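Local coordinates for response regulator receiver protein (Pseudoalteromonas atlantica T6c, PDB 3KTO) that probably serves as the receiver domain of a two-component signalling system, with a CheY-like fold and a likely role in regulating transcription, at residues I8-D13 and E40-Q45; A58-E61 and D65-I68; P93-A98 and A104-K109. All blocks are in the same frame, centred on the assembly; numbering follows the deposited sequence.

Contact 1 (I8-D13 and E40-Q45); sequences IIYLVD and ESFMRQ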
loop_
_atom_site.group_PDB
_atom_site.type_symbol
_atom_site.label_atom_id
_atom_site.label_comp_id
_atom_site.label_asym_id
_atom_site.label_seq_id
_atom_site.Cartn_x
_atom_site.Cartn_y
_atom_site.Cartn_z
ATOM N N ILE A 8 25.702 9.417 -9.213
ATOM C CA ILE A 8 24.870 8.774 -8.210
ATOM C C ILE A 8 23.540 9.479 -7.996
ATOM O O ILE A 8 23.477 10.703 -7.972
ATOM C CB ILE A 8 25.593 8.746 -6.853
ATOM C CG1 ILE A 8 27.029 8.250 -7.044
ATOM C CG2 ILE A 8 24.832 7.861 -5.875
ATOM C CD1 ILE A 8 27.878 8.329 -5.799
ATOM N N ILE A 9 22.479 8.692 -7.845
ATOM C CA ILE A 9 21.154 9.231 -7.561
ATOM C C ILE A 9 20.681 8.551 -6.288
ATOM O O ILE A 9 20.592 7.326 -6.222
ATOM C CB ILE A 9 20.136 8.959 -8.683
ATOM C CG1 ILE A 9 20.439 9.857 -9.885
ATOM C CG2 ILE A 9 18.710 9.231 -8.178
ATOM C CD1 ILE A 9 19.363 9.838 -10.949
ATOM N N TYR A 10 20.398 9.354 -5.272
ATOM C CA TYR A 10 19.942 8.835 -3.995
ATOM C C TYR A 10 18.439 8.610 -3.996
ATOM O O TYR A 10 17.669 9.507 -4.359
ATOM C CB TYR A 10 20.289 9.812 -2.866
ATOM C CG TYR A 10 21.770 10.058 -2.675
ATOM C CD1 TYR A 10 22.647 9.001 -2.440
ATOM C CD2 TYR A 10 22.291 11.351 -2.714
ATOM C CE1 TYR A 10 24.011 9.223 -2.246
ATOM C CE2 TYR A 10 23.652 11.587 -2.521
ATOM C CZ TYR A 10 24.505 10.516 -2.288
ATOM O OH TYR A 10 25.851 10.740 -2.097
ATOM N N LEU A 11 18.029 7.413 -3.586
ATOM C CA LEU A 11 16.617 7.074 -3.488
ATOM C C LEU A 11 16.263 6.911 -2.009
ATOM O O LEU A 11 16.868 6.109 -1.302
ATOM C CB LEU A 11 16.310 5.775 -4.242
ATOM C CG LEU A 11 14.906 5.175 -4.043
ATOM C CD1 LEU A 11 13.831 6.187 -4.417
ATOM C CD2 LEU A 11 14.758 3.922 -4.885
ATOM N N VAL A 12 15.305 7.700 -1.533
ATOM C CA VAL A 12 14.863 7.612 -0.145
ATOM C C VAL A 12 13.398 7.167 -0.201
ATOM O O VAL A 12 12.524 7.908 -0.654
ATOM C CB VAL A 12 14.987 8.975 0.564
ATOM C CG1 VAL A 12 14.782 8.809 2.054
ATOM C CG2 VAL A 12 16.353 9.581 0.297
ATOM N N ASP A 13 13.149 5.944 0.250
ATOM C CA ASP A 13 11.817 5.360 0.214
ATOM C C ASP A 13 11.808 4.250 1.261
ATOM O O ASP A 13 12.686 3.388 1.248
ATOM C CB ASP A 13 11.576 4.777 -1.189
ATOM C CG ASP A 13 10.157 4.270 -1.389
ATOM O OD1 ASP A 13 9.562 3.750 -0.427
ATOM O OD2 ASP A 13 9.646 4.374 -2.525
ATOM N N GLU A 40 16.027 9.805 8.277
ATOM C CA GLU A 40 17.053 9.738 9.307
ATOM C C GLU A 40 18.314 9.068 8.749
ATOM O O GLU A 40 19.420 9.573 8.916
ATOM C CB GLU A 40 16.529 8.954 10.507
ATOM C CG GLU A 40 17.545 8.748 11.605
ATOM C CD GLU A 40 17.032 7.827 12.694
ATOM O OE1 GLU A 40 16.731 6.652 12.393
ATOM O OE2 GLU A 40 16.926 8.280 13.850
ATOM N N SER A 41 18.134 7.933 8.081
ATOM C CA SER A 41 19.249 7.204 7.495
ATOM C C SER A 41 19.965 8.023 6.423
ATOM O O SER A 41 21.197 8.047 6.370
ATOM C CB SER A 41 18.759 5.894 6.885
ATOM O OG SER A 41 19.837 5.194 6.300
ATOM N N PHE A 42 19.201 8.694 5.565
ATOM C CA PHE A 42 19.809 9.505 4.520
ATOM C C PHE A 42 20.577 10.690 5.091
ATOM O O PHE A 42 21.601 11.086 4.544
ATOM C CB PHE A 42 18.765 10.055 3.552
ATOM C CG PHE A 42 19.340 10.998 2.541
ATOM C CD1 PHE A 42 20.120 10.517 1.489
ATOM C CD2 PHE A 42 19.171 12.371 2.677
ATOM C CE1 PHE A 42 20.729 11.390 0.590
ATOM C CE2 PHE A 42 19.775 13.253 1.787
ATOM C CZ PHE A 42 20.559 12.757 0.739
HETATM N N MSE A 43 20.064 11.268 6.173
HETATM C CA MSE A 43 20.708 12.423 6.788
HETATM C C MSE A 43 22.059 12.102 7.417
HETATM O O MSE A 43 22.786 13.009 7.817
HETATM C CB MSE A 43 19.786 13.063 7.827
HETATM C CG MSE A 43 18.603 13.785 7.217
HETATM SE SE MSE A 43 19.149 15.148 5.970
HETATM C CE MSE A 43 18.290 16.653 6.847
ATOM N N ARG A 44 22.397 10.819 7.499
ATOM C CA ARG A 44 23.682 10.398 8.062
ATOM C C ARG A 44 24.666 10.206 6.920
ATOM O O ARG A 44 25.850 9.952 7.135
ATOM C CB ARG A 44 23.537 9.070 8.805
ATOM C CG ARG A 44 22.852 9.152 10.151
ATOM C CD ARG A 44 22.671 7.758 10.722
ATOM N NE ARG A 44 22.297 7.765 12.133
ATOM C CZ ARG A 44 21.247 8.410 12.632
ATOM N NH1 ARG A 44 20.452 9.114 11.835
ATOM N NH2 ARG A 44 20.985 8.344 13.931
ATOM N N GLN A 45 24.155 10.330 5.701
ATOM C CA GLN A 45 24.948 10.140 4.498
ATOM C C GLN A 45 25.698 11.384 4.069
ATOM O O GLN A 45 25.123 12.464 3.968
ATOM C CB GLN A 45 24.038 9.680 3.359
ATOM C CG GLN A 45 24.727 9.503 2.019
ATOM C CD GLN A 45 25.774 8.413 2.046
ATOM O OE1 GLN A 45 25.508 7.298 2.486
ATOM N NE2 GLN A 45 26.970 8.727 1.566
#
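Val-12 and Phe-42 mark the nearest approach of the two backbones, with 7.1 Å between Val-12 CA and Phe-42 CA. Residues 8-12 form an extended strand. Residues 40-45 begin in the short helix 39-42 and include a type I turn from Phe-42 to Gln-45. Gln-45 N reaches back to Phe-42 O across 2.9 Å within this turn. The side chains of Tyr-10 and Val-12, two residues apart and thus on the same face of the strand, point toward the helix; Leu-11 between them points away. Phe-42 comes to meet them from the helix with CG anti to its backbone N (chi1 175°), which carries the ring out to the strand. Its CE1 touches Tyr-10 CD2 at 3.7 Å and lies equally near Tyr-10 CG. The rings form an offset edge-to-face pair, the edge of Phe-42 directed at the face of Tyr-10, with the planes turned 63° against each other and the centroids 5.5 Å apart. This is helix-to-sheet packing in the alpha/beta fold of receiver domains: strand 8-12 lies between strands 32-36 and 51-57, and the connection holding helix 39-42 passes over it. Phe-36 of one flanking strand adds a second edge-to-face partner for Phe-42, while Met-54 of the other touches both Phe-42 and Val-12. The CG2 methyl of Val-12 approaches the root of the Phe-42 ring obliquely, 4.0 Å from Phe-42 CG, the two side chains crossing at about a right angle. Farther along, the aliphatic CG of Gln-45 lies obliquely against the Tyr-10 ring. The phenol reaches past this apolar cluster, and Tyr-10 OH takes a hydrogen bond from Ser-48 N.

Contact 2 (A58-E61 and D65-I68); sequences AHLE and DSGI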
loop_
_atom_site.group_PDB
_atom_site.type_symbol
_atom_site.label_atom_id
_atom_site.label_comp_id
_atom_site.label_asym_id
_atom_site.label_seq_id
_atom_site.Cartn_x
_atom_site.Cartn_y
_atom_site.Cartn_z
ATOM N N ALA A 58 7.232 10.862 -1.031
ATOM C CA ALA A 58 6.651 11.993 -0.320
ATOM C C ALA A 58 6.247 11.718 1.117
ATOM O O ALA A 58 6.363 12.602 1.973
ATOM C CB ALA A 58 5.421 12.542 -1.098
ATOM N N HIS A 59 5.773 10.508 1.385
ATOM C CA HIS A 59 5.289 10.170 2.723
ATOM C C HIS A 59 6.093 9.067 3.405
ATOM O O HIS A 59 5.569 7.986 3.688
ATOM C CB HIS A 59 3.822 9.757 2.627
ATOM C CG HIS A 59 2.991 10.688 1.803
ATOM N ND1 HIS A 59 2.951 12.047 2.027
ATOM C CD2 HIS A 59 2.169 10.455 0.752
ATOM C CE1 HIS A 59 2.139 12.611 1.150
ATOM N NE2 HIS A 59 1.652 11.666 0.364
ATOM N N LEU A 60 7.365 9.353 3.659
ATOM C CA LEU A 60 8.254 8.393 4.299
ATOM C C LEU A 60 7.673 7.868 5.607
ATOM O O LEU A 60 7.208 8.637 6.447
ATOM C CB LEU A 60 9.623 9.034 4.537
ATOM C CG LEU A 60 10.397 9.332 3.250
ATOM C CD1 LEU A 60 11.554 10.277 3.546
ATOM C CD2 LEU A 60 10.898 8.032 2.635
ATOM N N GLU A 61 7.688 6.547 5.747
ATOM C CA GLU A 61 7.167 5.863 6.924
ATOM C C GLU A 61 5.720 6.225 7.260
ATOM O O GLU A 61 5.297 6.144 8.410
ATOM C CB GLU A 61 8.083 6.116 8.128
ATOM C CG GLU A 61 9.519 5.691 7.850
ATOM C CD GLU A 61 10.344 5.476 9.105
ATOM O OE1 GLU A 61 10.385 6.378 9.967
ATOM O OE2 GLU A 61 10.964 4.399 9.222
ATOM N N ASP A 65 3.845 13.930 3.959
ATOM C CA ASP A 65 4.755 14.965 3.500
ATOM C C ASP A 65 6.169 14.952 4.087
ATOM O O ASP A 65 6.933 15.860 3.802
ATOM C CB ASP A 65 4.145 16.350 3.757
ATOM C CG ASP A 65 2.936 16.642 2.874
ATOM O OD1 ASP A 65 2.649 15.848 1.951
ATOM O OD2 ASP A 65 2.280 17.680 3.112
ATOM N N SER A 66 6.530 13.941 4.876
ATOM C CA SER A 66 7.877 13.926 5.467
ATOM C C SER A 66 8.997 13.903 4.421
ATOM O O SER A 66 10.073 14.451 4.648
ATOM C CB SER A 66 8.033 12.762 6.455
ATOM O OG SER A 66 7.853 11.495 5.861
ATOM N N GLY A 67 8.739 13.295 3.268
ATOM C CA GLY A 67 9.743 13.264 2.221
ATOM C C GLY A 67 9.940 14.658 1.641
ATOM O O GLY A 67 11.066 15.064 1.346
ATOM N N ILE A 68 8.843 15.396 1.482
ATOM C CA ILE A 68 8.899 16.752 0.947
ATOM C C ILE A 68 9.611 17.648 1.960
ATOM O O ILE A 68 10.378 18.529 1.589
ATOM C CB ILE A 68 7.477 17.282 0.656
ATOM C CG1 ILE A 68 6.834 16.416 -0.430
ATOM C CG2 ILE A 68 7.531 18.731 0.194
ATOM C CD1 ILE A 68 5.332 16.629 -0.589
#
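The loop that follows strand 51-57 in a receiver domain leads away from the phosphorylation site; Glu-57 probably stands where receivers carry the phospho-accepting aspartate, so ordinary phosphorylation is doubtful here. This contact folds that loop, residues 58-61, against the start of helix 66-76. Ala-58 and Gly-67 come nearest, their CA atoms 4.2 Å apart. Gly-67 N donates to Ala-58 O at 2.8 Å, approaching from above the carbonyl plane. Such closeness leaves little room for a side chain: a beta carbon modelled on Gly-67 would point at the loop and sit only 3.1 Å from Ala-58 CA. Leu-60 packs here too, its CD1 methyl 3.7 Å from Gly-67 CA. On the flank of the loop, Asp-65 occupies the N-cap position, yet its carboxylate makes no capping bond. Asp-65 OD1 meets Thr-94 OG1 and OD2 pairs with Arg-97, both on helix 92-100; the backbone amide of Asp-65 turns to the loop. Asp-65 N points at the edge of the His-59 ring and donates to His-59 ND1 over 2.8 Å, almost straight at 176° and within the ring plane. ND1 is therefore the accepting nitrogen, which is consistent with the proton lying on His-59 NE2, where a weak bond to Ser-89 O forms. Ring and carboxylate run side by side, their planes 25° apart. The CB of Ala-58 covers one face of this imidazole, and Pro-110 of the second subunit also packs on His-59. Ser-66 turns its OG between its backbone N and carbonyl carbon (chi1 61°), bringing it to Lys-63 O, its hydrogen-bond partner in the link between the two segments. Ile-68 brings its CD1 methyl to Ala-58 CB, 4.1 Å away.

Contact 3 (P93-A98 and A104-K109); sequences PTAVRA and ADFIEK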
loop_
_atom_site.group_PDB
_atom_site.type_symbol
_atom_site.label_atom_id
_atom_site.label_comp_id
_atom_site.label_asym_id
_atom_site.label_seq_id
_atom_site.Cartn_x
_atom_site.Cartn_y
_atom_site.Cartn_z
ATOM N N PRO A 93 -2.748 19.504 -2.247
ATOM C CA PRO A 93 -1.783 20.303 -1.476
ATOM C C PRO A 93 -0.382 19.687 -1.402
ATOM O O PRO A 93 0.616 20.399 -1.445
ATOM C CB PRO A 93 -2.451 20.429 -0.109
ATOM C CG PRO A 93 -3.909 20.490 -0.475
ATOM C CD PRO A 93 -4.013 19.368 -1.504
ATOM N N THR A 94 -0.307 18.368 -1.295
ATOM C CA THR A 94 0.992 17.696 -1.242
ATOM C C THR A 94 1.777 17.919 -2.552
ATOM O O THR A 94 2.976 18.229 -2.534
ATOM C CB THR A 94 0.804 16.192 -0.962
ATOM O OG1 THR A 94 0.416 16.019 0.408
ATOM C CG2 THR A 94 2.093 15.411 -1.247
ATOM N N ALA A 95 1.093 17.778 -3.681
ATOM C CA ALA A 95 1.720 17.986 -4.992
ATOM C C ALA A 95 2.228 19.417 -5.100
ATOM O O ALA A 95 3.353 19.658 -5.534
ATOM C CB ALA A 95 0.713 17.703 -6.116
ATOM N N VAL A 96 1.393 20.370 -4.700
ATOM C CA VAL A 96 1.762 21.777 -4.752
ATOM C C VAL A 96 2.952 22.067 -3.834
ATOM O O VAL A 96 3.873 22.786 -4.210
ATOM C CB VAL A 96 0.559 22.683 -4.354
ATOM C CG1 VAL A 96 1.001 24.139 -4.235
ATOM C CG2 VAL A 96 -0.552 22.557 -5.399
ATOM N N ARG A 97 2.931 21.516 -2.630
ATOM C CA ARG A 97 4.036 21.728 -1.703
ATOM C C ARG A 97 5.333 21.187 -2.317
ATOM O O ARG A 97 6.401 21.784 -2.176
ATOM C CB ARG A 97 3.743 21.024 -0.382
ATOM C CG ARG A 97 4.850 21.157 0.627
ATOM C CD ARG A 97 4.489 20.468 1.932
ATOM N NE ARG A 97 5.535 20.677 2.928
ATOM C CZ ARG A 97 5.443 20.288 4.192
ATOM N NH1 ARG A 97 4.353 19.666 4.622
ATOM N NH2 ARG A 97 6.446 20.522 5.021
ATOM N N ALA A 98 5.226 20.056 -3.005
ATOM C CA ALA A 98 6.366 19.430 -3.654
ATOM C C ALA A 98 6.949 20.349 -4.714
ATOM O O ALA A 98 8.167 20.551 -4.766
ATOM C CB ALA A 98 5.946 18.118 -4.283
ATOM N N ALA A 104 11.683 18.502 -9.307
ATOM C CA ALA A 104 11.735 18.548 -10.772
ATOM C C ALA A 104 10.470 17.918 -11.356
ATOM O O ALA A 104 10.026 18.289 -12.435
ATOM C CB ALA A 104 12.976 17.812 -11.288
ATOM N N ASP A 105 9.898 16.959 -10.635
ATOM C CA ASP A 105 8.667 16.298 -11.068
ATOM C C ASP A 105 8.040 15.594 -9.866
ATOM O O ASP A 105 8.706 15.346 -8.860
ATOM C CB ASP A 105 8.958 15.286 -12.196
ATOM C CG ASP A 105 7.699 14.894 -12.988
ATOM O OD1 ASP A 105 6.678 15.600 -12.890
ATOM O OD2 ASP A 105 7.737 13.880 -13.722
ATOM N N PHE A 106 6.745 15.323 -9.968
ATOM C CA PHE A 106 6.000 14.629 -8.929
ATOM C C PHE A 106 5.334 13.483 -9.692
ATOM O O PHE A 106 4.590 13.728 -10.642
ATOM C CB PHE A 106 4.945 15.565 -8.324
ATOM C CG PHE A 106 4.219 14.984 -7.146
ATOM C CD1 PHE A 106 4.664 15.216 -5.858
ATOM C CD2 PHE A 106 3.106 14.175 -7.332
ATOM C CE1 PHE A 106 4.014 14.653 -4.763
ATOM C CE2 PHE A 106 2.445 13.602 -6.244
ATOM C CZ PHE A 106 2.900 13.841 -4.958
ATOM N N ILE A 107 5.622 12.243 -9.295
ATOM C CA ILE A 107 5.081 11.063 -9.966
ATOM C C ILE A 107 4.222 10.210 -9.034
ATOM O O ILE A 107 4.677 9.784 -7.976
ATOM C CB ILE A 107 6.216 10.146 -10.499
ATOM C CG1 ILE A 107 7.145 10.924 -11.433
ATOM C CG2 ILE A 107 5.613 8.964 -11.251
ATOM C CD1 ILE A 107 8.325 10.104 -11.924
ATOM N N GLU A 108 2.980 9.959 -9.425
ATOM C CA GLU A 108 2.106 9.128 -8.604
ATOM C C GLU A 108 2.484 7.675 -8.847
ATOM O O GLU A 108 2.886 7.316 -9.954
ATOM C CB GLU A 108 0.644 9.330 -8.998
ATOM C CG GLU A 108 0.106 10.724 -8.749
ATOM C CD GLU A 108 -1.211 10.959 -9.467
ATOM O OE1 GLU A 108 -1.181 11.236 -10.690
ATOM O OE2 GLU A 108 -2.271 10.849 -8.813
ATOM N N LYS A 109 2.384 6.852 -7.807
ATOM C CA LYS A 109 2.669 5.419 -7.906
ATOM C C LYS A 109 1.330 4.701 -7.668
ATOM O O LYS A 109 0.518 5.163 -6.874
ATOM C CB LYS A 109 3.678 4.986 -6.834
ATOM C CG LYS A 109 5.084 5.527 -7.027
ATOM C CD LYS A 109 6.079 4.856 -6.083
ATOM C CE LYS A 109 5.847 5.249 -4.627
ATOM N NZ LYS A 109 6.853 4.610 -3.713
#
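Apolar helix-to-strand packing, centred on the ring of Phe-106 against Ala-95 and Ala-98, joins the last two elements of the beta-alpha-beta unit formed by strand 83-87, helix 92-100 and strand 105-108. The axes of helix 93-98 and strand 105-108 run roughly antiparallel (150°) and approach to 9.0 Å. Strand 105-108 is the outermost strand on its side of the parallel sheet within this chain, and Phe-106 probably occupies the place of the switch aromatic (a tyrosine in CheY) whose rotation accompanies activation in relatives. In this structure CG stands anti to the backbone N (chi1 -174°), which lays the ring inward against the helix. Three helix residues receive it. Ala-95 comes over one face: its CA lies 4.2 Å from the ring centroid and 15° off the ring normal, a CH-pi contact made by the backbone carbon. Ala-98, one turn later, brings its methyl obliquely, with Ala-98 CB 3.5 Å from Phe-106 CD1. The Thr-94 side chain crosses that of Phe-106 at about a right angle and offers its methyl, not its hydroxyl, which is engaged with Asp-65. The small alanines let the aromatic group come close to the helix backbone. Val-85 and Ala-87 of the neighbouring strand and Ser-90 of the following loop also touch the ring. With an alanine here, the face of the helix around Ala-95 and Ala-98 would probably lose its aromatic cover, and a gap would be likely to open between helix and strand. The backbone amide of Phe-106 forms a weak bond with the preceding side chain, Asp-105 OD1, at 2.9 Å. At the far end of the ring, Thr-94 CG2 rests 4.1 Å from Phe-106 CE1 and equally near Phe-106 CZ.

The three contacts follow one another along the chain without overlap and lie within one receiver domain. Centres of contacts 1 and 2 are about 13 Å apart, those of 2 and 3 about 11 Å, and those of 1 and 3 about 19 Å, on opposite sides of the chain's centre. Contacts 1 and 3 use different strands of the same parallel sheet. The ends of strands 8-12 and 105-108 bring Asp-13 and Lys-109 together with Glu-57 at what is probably the equivalent of the receiver's acidic site, Asp-13 OD2 and Lys-109 NZ forming a 3.0 Å salt bridge. The loop of contact 2 leaves from there: Leu-60 CD2 packs on Asp-13 CA, while Ile-68 packs on Thr-94 and Arg-97.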